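5-oxoprolinase subunit A (Thermus thermophilus, PDB 2DFA) probably catalyses the ATP-dependent cleavage of 5-oxoproline to L-glutamate, working as one component of a three-subunit 5-oxoprolinase. Local coordinates at residues Leu5-Gly10 against Pro26-Ala31; Arg22-Leu27 against Pro227-Val232; Ser30-Cys35 against Leu105-Pro110; Leu162-Glu167 against Asp218-His223. All coordinates share one frame; numbering follows the deposited sequence. Where two conformers were deposited one is given.

Contact 1 (Leu5-Gly10 against Pro26-Ala31); sequences LNADAG and PLVSSA
S29 meets L5 with both its backbone and its hydroxyl, just ahead of the point where strand 30-34 pairs in parallel with strand 2-9. The two strands and helix 21-24 between them form a beta-alpha-beta unit. Followed outward, the S29 side chain begins with CB beside the L5 carbonyl, 4.1 Å from L5 O. Its OG lies between the residue's own backbone N and carbonyl carbon (chi1 56°), which turns it onto L5 N; S29 OG accepts from L5 N at 2.9 Å, with 155° at the hydrogen. The same hydroxyl is hydrogen-bonded to D4 OD2, as is S30 OG in the conformer given.

L5 O receives two N-H groups: S29 N at 2.9 Å in the carbonyl plane, and S30 N at 3.1 Å, tilted 25° from it. The next bond is weak, A7 N reaching S30 O at 3.3 Å, and a CA-H contact from N6 CA to S30 O at 3.2 Å accompanies it. V28 adds apolar packing, its CG1 lying 3.8 Å from A7 CB. The N6 amide leads away from 26-31, its ND2 bonding to T219 and E163.

Both polar backbone atoms of L5 are therefore satisfied within a buried contact. A serine hydroxyl stands in for one backbone acceptor, and the D4 carboxylate probably fixes the rotation of the S29 hydroxyl.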
# COMPACT_ATOMS: atom_id res chain seq x y z
N LEU A 5 -31.82 9.77 -4.04
CA LEU A 5 -30.75 10.75 -3.96
C LEU A 5 -29.54 9.97 -3.44
O LEU A 5 -29.59 9.42 -2.35
CB LEU A 5 -31.10 11.87 -2.98
CG LEU A 5 -31.50 13.22 -3.58
CD1 LEU A 5 -30.27 13.90 -4.16
CD2 LEU A 5 -32.57 13.03 -4.64
N ASN A 6 -28.46 9.93 -4.23
CA ASN A 6 -27.28 9.20 -3.80
C ASN A 6 -26.04 10.08 -3.72
O ASN A 6 -25.91 11.08 -4.42
CB ASN A 6 -27.02 8.01 -4.74
CG ASN A 6 -26.21 8.40 -5.97
OD1 ASN A 6 -25.00 8.58 -5.90
ND2 ASN A 6 -26.89 8.53 -7.11
N ALA A 7 -25.13 9.70 -2.83
CA ALA A 7 -23.89 10.44 -2.65
C ALA A 7 -22.80 9.45 -2.23
O ALA A 7 -23.08 8.42 -1.61
CB ALA A 7 -24.06 11.51 -1.58
N ASP A 8 -21.56 9.77 -2.58
CA ASP A 8 -20.45 8.91 -2.20
C ASP A 8 -20.19 9.15 -0.72
O ASP A 8 -20.47 10.24 -0.21
CB ASP A 8 -19.19 9.24 -3.01
CG ASP A 8 -19.43 9.17 -4.50
OD1 ASP A 8 -20.18 8.28 -4.96
OD2 ASP A 8 -18.84 10.00 -5.23
N ALA A 9 -19.66 8.14 -0.04
CA ALA A 9 -19.36 8.25 1.38
C ALA A 9 -18.39 7.17 1.82
O ALA A 9 -18.02 6.29 1.04
CB ALA A 9 -20.65 8.14 2.18
N GLY A 10 -17.97 7.25 3.08
CA GLY A 10 -17.04 6.28 3.64
C GLY A 10 -15.69 6.27 2.94
O GLY A 10 -15.01 5.25 2.90
N PRO A 26 -28.02 12.34 6.39
CA PRO A 26 -29.41 12.66 6.71
C PRO A 26 -30.19 13.27 5.54
O PRO A 26 -31.40 13.48 5.64
CB PRO A 26 -29.27 13.62 7.89
CG PRO A 26 -28.00 14.35 7.57
CD PRO A 26 -27.09 13.22 7.11
N LEU A 27 -29.49 13.52 4.44
CA LEU A 27 -30.12 14.12 3.26
C LEU A 27 -30.35 13.17 2.09
O LEU A 27 -31.24 13.40 1.26
CB LEU A 27 -29.27 15.29 2.77
CG LEU A 27 -28.86 16.35 3.81
CD1 LEU A 27 -27.87 17.32 3.18
CD2 LEU A 27 -30.09 17.08 4.31
N VAL A 28 -29.56 12.10 2.00
CA VAL A 28 -29.69 11.17 0.88
C VAL A 28 -30.44 9.89 1.23
O VAL A 28 -30.61 9.56 2.40
CB VAL A 28 -28.30 10.79 0.33
CG1 VAL A 28 -27.55 12.05 -0.08
CG2 VAL A 28 -27.51 10.03 1.37
N SER A 29 -30.89 9.17 0.20
CA SER A 29 -31.59 7.92 0.43
C SER A 29 -30.67 6.72 0.19
O SER A 29 -30.93 5.63 0.68
CB SER A 29 -32.85 7.81 -0.45
OG SER A 29 -32.55 7.97 -1.82
N SER A 30 -29.59 6.93 -0.57
CA SER A 30 -28.63 5.85 -0.83
C SER A 30 -27.22 6.42 -0.80
O SER A 30 -27.00 7.60 -1.09
CB SER A 30 -28.89 5.18 -2.20
OG SER A 30 -30.08 4.42 -2.20
N ALA A 31 -26.25 5.58 -0.44
CA ALA A 31 -24.86 6.01 -0.38
C ALA A 31 -23.98 4.98 -1.09
O ALA A 31 -24.29 3.79 -1.08
CB ALA A 31 -24.42 6.17 1.06

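Contact 2 (Arg22-Leu27 against Pro227-Val232); sequences REIFPL and PNAPEV
With CG1 beside its backbone N (chi1 -68°) and CD1 bent off the extended course (chi2 -71°), I24 brings CD1 against the first turn of helix 229-241. There I24 CD1 touches the backbone of the turn, 3.7 Å from P230 CA. The same methyl packs 4.1 Å from A229 CB and at the same distance from P230 CG, so a single branch end meets two successive residues.

P230 gives up more surface than any other residue of the contact. Its ring is also met from E23, whose CB lies 3.9 Å from P230 CG, while a bend at chi2 (64°) carries the E23 carboxylate away from the proline. That carboxylate is near the R22 guanidinium only as a long ion pair, without an N-H directed at it. Farther along the segment, L27 points toward helix 229-241 and places CD1 3.5 Å from P230 O. L27 N is bonded to I24 O at 2.9 Å, a turn within the same segment.

The contact is made by carbon packing, with L27 CD1 resting against a backbone carbonyl. I24 also touches A7 of strand 2-9, which puts it between sheet and helix. Helix 21-24 follows strand 2-9 and helix 229-241 follows the neighbouring strand 219-222; side-by-side packing of such helices on a parallel sheet is characteristic of beta/alpha folds, including the barrel-like folds of the glycoside hydrolase/deacetylase clan.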
# COMPACT_ATOMS: atom_id res chain seq x y z
N ARG A 22 -21.37 12.76 7.90
CA ARG A 22 -22.31 13.14 8.95
C ARG A 22 -23.37 14.13 8.47
O ARG A 22 -24.53 14.05 8.87
CB ARG A 22 -21.54 13.74 10.13
CG ARG A 22 -20.56 12.79 10.79
CD ARG A 22 -19.39 13.57 11.37
NE ARG A 22 -18.70 14.33 10.32
CZ ARG A 22 -17.67 15.14 10.54
NH1 ARG A 22 -17.20 15.31 11.77
NH2 ARG A 22 -17.11 15.79 9.53
N GLU A 23 -22.96 15.06 7.61
CA GLU A 23 -23.88 16.07 7.10
C GLU A 23 -24.70 15.58 5.90
O GLU A 23 -25.85 15.99 5.71
CB GLU A 23 -23.11 17.32 6.70
CG GLU A 23 -22.37 18.01 7.84
CD GLU A 23 -21.27 17.14 8.44
OE1 GLU A 23 -20.40 16.66 7.69
OE2 GLU A 23 -21.28 16.94 9.68
N ILE A 24 -24.11 14.69 5.11
CA ILE A 24 -24.76 14.18 3.91
C ILE A 24 -25.77 13.04 4.13
O ILE A 24 -26.82 13.03 3.50
CB ILE A 24 -23.71 13.71 2.87
CG1 ILE A 24 -22.94 14.91 2.33
CG2 ILE A 24 -24.40 12.96 1.73
CD1 ILE A 24 -23.75 15.82 1.42
N PHE A 25 -25.45 12.10 5.00
CA PHE A 25 -26.34 10.96 5.24
C PHE A 25 -27.78 11.29 5.58
O PHE A 25 -28.70 10.60 5.13
CB PHE A 25 -25.75 10.05 6.32
CG PHE A 25 -24.72 9.09 5.81
CD1 PHE A 25 -23.67 9.53 5.02
CD2 PHE A 25 -24.79 7.74 6.13
CE1 PHE A 25 -22.70 8.64 4.56
CE2 PHE A 25 -23.83 6.84 5.67
CZ PHE A 25 -22.78 7.29 4.89
N PRO A 26 -28.02 12.34 6.39
CA PRO A 26 -29.41 12.66 6.71
C PRO A 26 -30.19 13.27 5.54
O PRO A 26 -31.40 13.48 5.64
CB PRO A 26 -29.27 13.62 7.89
CG PRO A 26 -28.00 14.35 7.57
CD PRO A 26 -27.09 13.22 7.11
N LEU A 27 -29.49 13.52 4.44
CA LEU A 27 -30.12 14.12 3.26
C LEU A 27 -30.35 13.17 2.09
O LEU A 27 -31.24 13.40 1.26
CB LEU A 27 -29.27 15.29 2.77
CG LEU A 27 -28.86 16.35 3.81
CD1 LEU A 27 -27.87 17.32 3.18
CD2 LEU A 27 -30.09 17.08 4.31
N PRO A 227 -17.04 19.71 -1.00
CA PRO A 227 -16.94 21.10 -0.55
C PRO A 227 -18.20 21.58 0.16
O PRO A 227 -18.33 21.44 1.38
CB PRO A 227 -16.68 21.86 -1.86
CG PRO A 227 -17.44 21.04 -2.86
CD PRO A 227 -17.07 19.63 -2.47
N ASN A 228 -19.12 22.16 -0.60
CA ASN A 228 -20.38 22.66 -0.04
C ASN A 228 -21.48 21.67 -0.40
O ASN A 228 -22.66 22.02 -0.44
CB ASN A 228 -20.71 24.03 -0.61
CG ASN A 228 -21.04 23.98 -2.09
OD1 ASN A 228 -20.22 23.55 -2.91
ND2 ASN A 228 -22.24 24.42 -2.45
N ALA A 229 -21.08 20.43 -0.65
CA ALA A 229 -22.01 19.36 -1.01
C ALA A 229 -23.22 19.33 -0.09
O ALA A 229 -24.35 19.16 -0.54
CB ALA A 229 -21.29 18.02 -0.98
N PRO A 230 -23.01 19.48 1.23
CA PRO A 230 -24.15 19.46 2.15
C PRO A 230 -25.21 20.49 1.77
O PRO A 230 -26.41 20.21 1.80
CB PRO A 230 -23.51 19.75 3.50
CG PRO A 230 -22.17 19.09 3.37
CD PRO A 230 -21.74 19.53 1.98
N GLU A 231 -24.76 21.69 1.41
CA GLU A 231 -25.68 22.76 1.01
C GLU A 231 -26.47 22.38 -0.23
O GLU A 231 -27.69 22.57 -0.28
CB GLU A 231 -24.90 24.05 0.74
CG GLU A 231 -24.48 24.80 1.99
CD GLU A 231 -23.62 26.02 1.68
OE1 GLU A 231 -24.06 26.89 0.90
OE2 GLU A 231 -22.49 26.10 2.22
N VAL A 232 -25.78 21.85 -1.23
CA VAL A 232 -26.43 21.44 -2.47
C VAL A 232 -27.43 20.32 -2.18
O VAL A 232 -28.58 20.38 -2.60
CB VAL A 232 -25.41 20.94 -3.51
CG1 VAL A 232 -26.12 20.57 -4.80
CG2 VAL A 232 -24.36 22.01 -3.77

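Contact 3 (Ser30-Cys35 against Leu105-Pro110); sequences SANLAC and LHHVKP
One hydrogen bond joins the two segments: H107 NE2 donates to N32 OD1 at 2.8 Å, nearly straight at 163°. The donor lies in the carbonyl plane of the amide and the oxygen near the plane of the ring, yet the two planes are almost perpendicular. H107 CG sits between its backbone N and carbonyl carbon (chi1 63°), swinging the ring toward strand 30-34. Behind it, H107 ND1 and H106 ND1 share a hydrogen bond of 2.8 Å, and H106 NE2 continues the chain of bonds to the C-terminal carboxylate of F250.

Packing contacts are few. H107 CE1 approaches A31 O to 3.4 Å. The extended K109 chain runs past the N32 amide, with K109 CD 3.7 Å from N32 CG.

Between polar groups, N32 ND2 and K109 NZ lie 3.3 Å apart as two donors, reconciled by acceptors they share or have nearby: both bond to N6 OD1, N32 ND2 also bonds to D8 OD1, and K109 NZ forms a salt bridge with E163.

The network lies on the sheet face that bears N6 and N32, consistent with the polar interior of a beta/alpha barrel-like fold; D8, H62 and H111, close by, have donor atoms facing one point and might bind a metal, though none is present.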
# COMPACT_ATOMS: atom_id res chain seq x y z
N SER A 30 -29.59 6.93 -0.57
CA SER A 30 -28.63 5.85 -0.83
C SER A 30 -27.22 6.42 -0.80
O SER A 30 -27.00 7.60 -1.09
CB SER A 30 -28.89 5.18 -2.20
OG SER A 30 -30.08 4.42 -2.20
N ALA A 31 -26.25 5.58 -0.44
CA ALA A 31 -24.86 6.01 -0.38
C ALA A 31 -23.98 4.98 -1.09
O ALA A 31 -24.29 3.79 -1.08
CB ALA A 31 -24.42 6.17 1.06
N ASN A 32 -22.91 5.45 -1.71
CA ASN A 32 -21.97 4.58 -2.41
C ASN A 32 -20.73 4.57 -1.53
O ASN A 32 -20.00 5.56 -1.47
CB ASN A 32 -21.64 5.16 -3.79
CG ASN A 32 -22.86 5.77 -4.47
OD1 ASN A 32 -23.86 5.09 -4.71
ND2 ASN A 32 -22.78 7.05 -4.79
N LEU A 33 -20.49 3.46 -0.84
CA LEU A 33 -19.35 3.35 0.06
C LEU A 33 -18.08 2.80 -0.57
O LEU A 33 -18.11 1.80 -1.29
CB LEU A 33 -19.73 2.49 1.27
CG LEU A 33 -20.38 3.24 2.44
CD1 LEU A 33 -21.54 4.10 1.95
CD2 LEU A 33 -20.85 2.23 3.47
N ALA A 34 -16.96 3.48 -0.30
CA ALA A 34 -15.66 3.06 -0.80
C ALA A 34 -15.34 1.69 -0.21
O ALA A 34 -15.81 1.35 0.88
CB ALA A 34 -14.58 4.08 -0.41
N CYS A 35 -14.53 0.91 -0.92
CA CYS A 35 -14.20 -0.44 -0.47
C CYS A 35 -12.73 -0.74 -0.18
O CYS A 35 -12.31 -1.89 -0.28
CB CYS A 35 -14.74 -1.44 -1.49
SG CYS A 35 -16.51 -1.19 -1.91
N LEU A 105 -26.89 -5.47 0.62
CA LEU A 105 -26.08 -4.66 -0.29
C LEU A 105 -27.12 -4.16 -1.29
O LEU A 105 -27.72 -4.95 -2.02
CB LEU A 105 -25.04 -5.52 -1.01
CG LEU A 105 -24.19 -4.76 -2.02
CD1 LEU A 105 -23.40 -3.65 -1.31
CD2 LEU A 105 -23.26 -5.73 -2.74
N HIS A 106 -27.34 -2.86 -1.31
CA HIS A 106 -28.37 -2.25 -2.15
C HIS A 106 -28.06 -2.11 -3.64
O HIS A 106 -28.93 -2.32 -4.48
CB HIS A 106 -28.73 -0.89 -1.56
CG HIS A 106 -29.81 -0.17 -2.30
ND1 HIS A 106 -29.54 0.90 -3.14
CD2 HIS A 106 -31.15 -0.32 -2.31
CE1 HIS A 106 -30.68 1.37 -3.62
NE2 HIS A 106 -31.67 0.64 -3.13
N HIS A 107 -26.82 -1.76 -3.97
CA HIS A 107 -26.45 -1.58 -5.37
C HIS A 107 -24.94 -1.54 -5.52
O HIS A 107 -24.20 -1.71 -4.56
CB HIS A 107 -27.03 -0.26 -5.89
CG HIS A 107 -26.48 0.95 -5.19
ND1 HIS A 107 -26.92 1.36 -3.95
CD2 HIS A 107 -25.49 1.81 -5.54
CE1 HIS A 107 -26.22 2.41 -3.56
NE2 HIS A 107 -25.34 2.70 -4.51
N VAL A 108 -24.50 -1.32 -6.75
CA VAL A 108 -23.08 -1.18 -7.06
C VAL A 108 -22.96 -0.02 -8.03
O VAL A 108 -23.77 0.14 -8.94
CB VAL A 108 -22.48 -2.44 -7.71
CG1 VAL A 108 -21.02 -2.16 -8.13
CG2 VAL A 108 -22.52 -3.62 -6.74
N LYS A 109 -21.94 0.81 -7.80
CA LYS A 109 -21.67 1.96 -8.65
C LYS A 109 -20.17 2.21 -8.64
O LYS A 109 -19.60 2.57 -7.61
CB LYS A 109 -22.38 3.20 -8.11
CG LYS A 109 -22.02 4.48 -8.85
CD LYS A 109 -22.59 5.70 -8.11
CE LYS A 109 -22.20 7.01 -8.77
NZ LYS A 109 -22.62 8.16 -7.92
N PRO A 110 -19.51 2.02 -9.79
CA PRO A 110 -18.06 2.23 -9.93
C PRO A 110 -17.66 3.65 -9.54
O PRO A 110 -18.44 4.59 -9.70
CB PRO A 110 -17.80 1.96 -11.40
CG PRO A 110 -18.91 1.00 -11.78
CD PRO A 110 -20.10 1.58 -11.07

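Contact 4 (Leu162-Glu167 against Asp218-His223); sequences LEAFPE and DTLCIH
Parallel beta pairing joins strand 160-164 to strand 219-222, within the central sheet of this beta/alpha fold; the two short strand segments cross at 44°. At the entry, the D218 side chain extends the pairing, its OD2 accepting from L162 N at 2.8 Å on the anti side of the carboxylate. In return, L162 O takes the N-H groups of both D218 and T219. The pattern continues with A164 N to T219 O and then C221 N to A164 O, each bond 3.0 Å long.

Side chains alternate between the faces. A164 CB packs 3.9 Å from L220 CD2, and the P166 ring reaches L220 and I222 beyond it. On the other face E163 lies beside T219, with E163 CB 3.8 Å from T219 CG2, while T219 OG1 bonds to D4. C221 points its SG anti to the backbone N (chi1 177°), placing it obliquely to the F165 ring, 4.9 Å from the centroid, as a sulfur-aromatic contact.

Where the strands part, a water spans the gap, accepting from E167 N at 2.9 Å and donating to C221 O at 2.6 Å. Just past it, the E167 carboxylate replaces a backbone acceptor: its OE2 receives H223 N on the syn side at 2.7 Å, in an almost linear bond of 173°.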
# COMPACT_ATOMS: atom_id res chain seq x y z
N LEU A 162 -30.66 4.10 -13.82
CA LEU A 162 -30.18 5.30 -14.50
C LEU A 162 -29.90 6.48 -13.59
O LEU A 162 -30.78 6.94 -12.86
CB LEU A 162 -31.16 5.70 -15.61
CG LEU A 162 -31.43 4.60 -16.64
CD1 LEU A 162 -32.31 5.15 -17.75
CD2 LEU A 162 -30.11 4.09 -17.21
N GLU A 163 -28.68 6.99 -13.68
CA GLU A 163 -28.24 8.11 -12.86
C GLU A 163 -28.21 9.43 -13.63
O GLU A 163 -27.86 9.47 -14.81
CB GLU A 163 -26.86 7.81 -12.28
CG GLU A 163 -26.23 8.93 -11.51
CD GLU A 163 -24.97 8.48 -10.78
OE1 GLU A 163 -24.06 7.92 -11.43
OE2 GLU A 163 -24.90 8.69 -9.55
N ALA A 164 -28.60 10.50 -12.95
CA ALA A 164 -28.60 11.84 -13.53
C ALA A 164 -27.83 12.74 -12.57
O ALA A 164 -27.76 12.46 -11.37
CB ALA A 164 -30.03 12.35 -13.70
N PHE A 165 -27.25 13.81 -13.09
CA PHE A 165 -26.46 14.72 -12.28
C PHE A 165 -26.95 16.16 -12.28
O PHE A 165 -26.62 16.93 -13.18
CB PHE A 165 -25.00 14.69 -12.74
CG PHE A 165 -24.41 13.31 -12.81
CD1 PHE A 165 -24.75 12.45 -13.84
CD2 PHE A 165 -23.53 12.87 -11.83
CE1 PHE A 165 -24.23 11.16 -13.90
CE2 PHE A 165 -23.00 11.59 -11.87
CZ PHE A 165 -23.35 10.73 -12.91
N PRO A 166 -27.74 16.54 -11.27
CA PRO A 166 -28.26 17.91 -11.21
C PRO A 166 -27.16 18.97 -11.10
O PRO A 166 -27.40 20.15 -11.39
CB PRO A 166 -29.18 17.88 -9.99
CG PRO A 166 -28.58 16.80 -9.13
CD PRO A 166 -28.24 15.74 -10.14
N GLU A 167 -25.96 18.56 -10.71
CA GLU A 167 -24.85 19.51 -10.57
C GLU A 167 -23.96 19.62 -11.79
O GLU A 167 -23.02 20.42 -11.81
CB GLU A 167 -23.99 19.13 -9.37
CG GLU A 167 -24.71 19.14 -8.04
CD GLU A 167 -23.78 18.78 -6.89
OE1 GLU A 167 -22.91 19.60 -6.54
OE2 GLU A 167 -23.92 17.66 -6.34
N ASP A 218 -33.45 7.76 -12.28
CA ASP A 218 -33.91 6.80 -11.28
C ASP A 218 -33.24 7.26 -9.99
O ASP A 218 -33.80 7.14 -8.90
CB ASP A 218 -33.45 5.38 -11.62
CG ASP A 218 -34.12 4.83 -12.87
OD1 ASP A 218 -35.32 5.13 -13.08
OD2 ASP A 218 -33.47 4.08 -13.63
N THR A 219 -32.05 7.82 -10.14
CA THR A 219 -31.30 8.33 -9.00
C THR A 219 -30.55 9.60 -9.39
O THR A 219 -30.13 9.75 -10.54
CB THR A 219 -30.29 7.26 -8.47
OG1 THR A 219 -29.62 7.77 -7.30
CG2 THR A 219 -29.26 6.93 -9.53
N LEU A 220 -30.40 10.51 -8.44
CA LEU A 220 -29.70 11.77 -8.65
C LEU A 220 -28.41 11.77 -7.83
O LEU A 220 -28.45 11.60 -6.61
CB LEU A 220 -30.58 12.94 -8.20
CG LEU A 220 -31.91 13.16 -8.94
CD1 LEU A 220 -32.68 14.28 -8.26
CD2 LEU A 220 -31.64 13.49 -10.39
N CYS A 221 -27.28 11.97 -8.50
CA CYS A 221 -25.99 11.98 -7.81
C CYS A 221 -25.65 13.35 -7.24
O CYS A 221 -25.81 14.37 -7.90
CB CYS A 221 -24.87 11.54 -8.75
SG CYS A 221 -23.21 11.61 -8.01
N ILE A 222 -25.16 13.36 -6.00
CA ILE A 222 -24.77 14.59 -5.32
C ILE A 222 -23.28 14.51 -4.98
O ILE A 222 -22.81 13.49 -4.48
CB ILE A 222 -25.55 14.79 -4.01
CG1 ILE A 222 -27.05 14.75 -4.29
CG2 ILE A 222 -25.15 16.12 -3.37
CD1 ILE A 222 -27.52 15.72 -5.35
N HIS A 223 -22.55 15.59 -5.27
CA HIS A 223 -21.11 15.64 -4.99
C HIS A 223 -20.80 15.20 -3.56
O HIS A 223 -19.88 14.41 -3.33
CB HIS A 223 -20.59 17.06 -5.21
CG HIS A 223 -19.94 17.26 -6.55
ND1 HIS A 223 -20.54 16.90 -7.73
CD2 HIS A 223 -18.74 17.79 -6.88
CE1 HIS A 223 -19.74 17.20 -8.74
NE2 HIS A 223 -18.64 17.74 -8.25
O HOH W 1 -24.90 16.11 -9.63

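From the N terminus, contact 1 closes the first short loop, pairing strands 2-9 and 30-34, with helix 21-24 in the crossover between them. That helix opens contact 2, whose partner lies some 200 residues on at the start of helix 229-241; contacts 1 and 2 share P26 and L27, so their loops overlap. Within the long span of contact 2, contact 3 ties strand 30-34 to the loop before helix 112-120, and contact 4 later joins strands 160-164 and 219-222. These two follow in series, bridged by the K109-E163 salt bridge. N6 bonds to N32 and T219, linking contact 1 to both, while contact 2 lies on the helical layer outside.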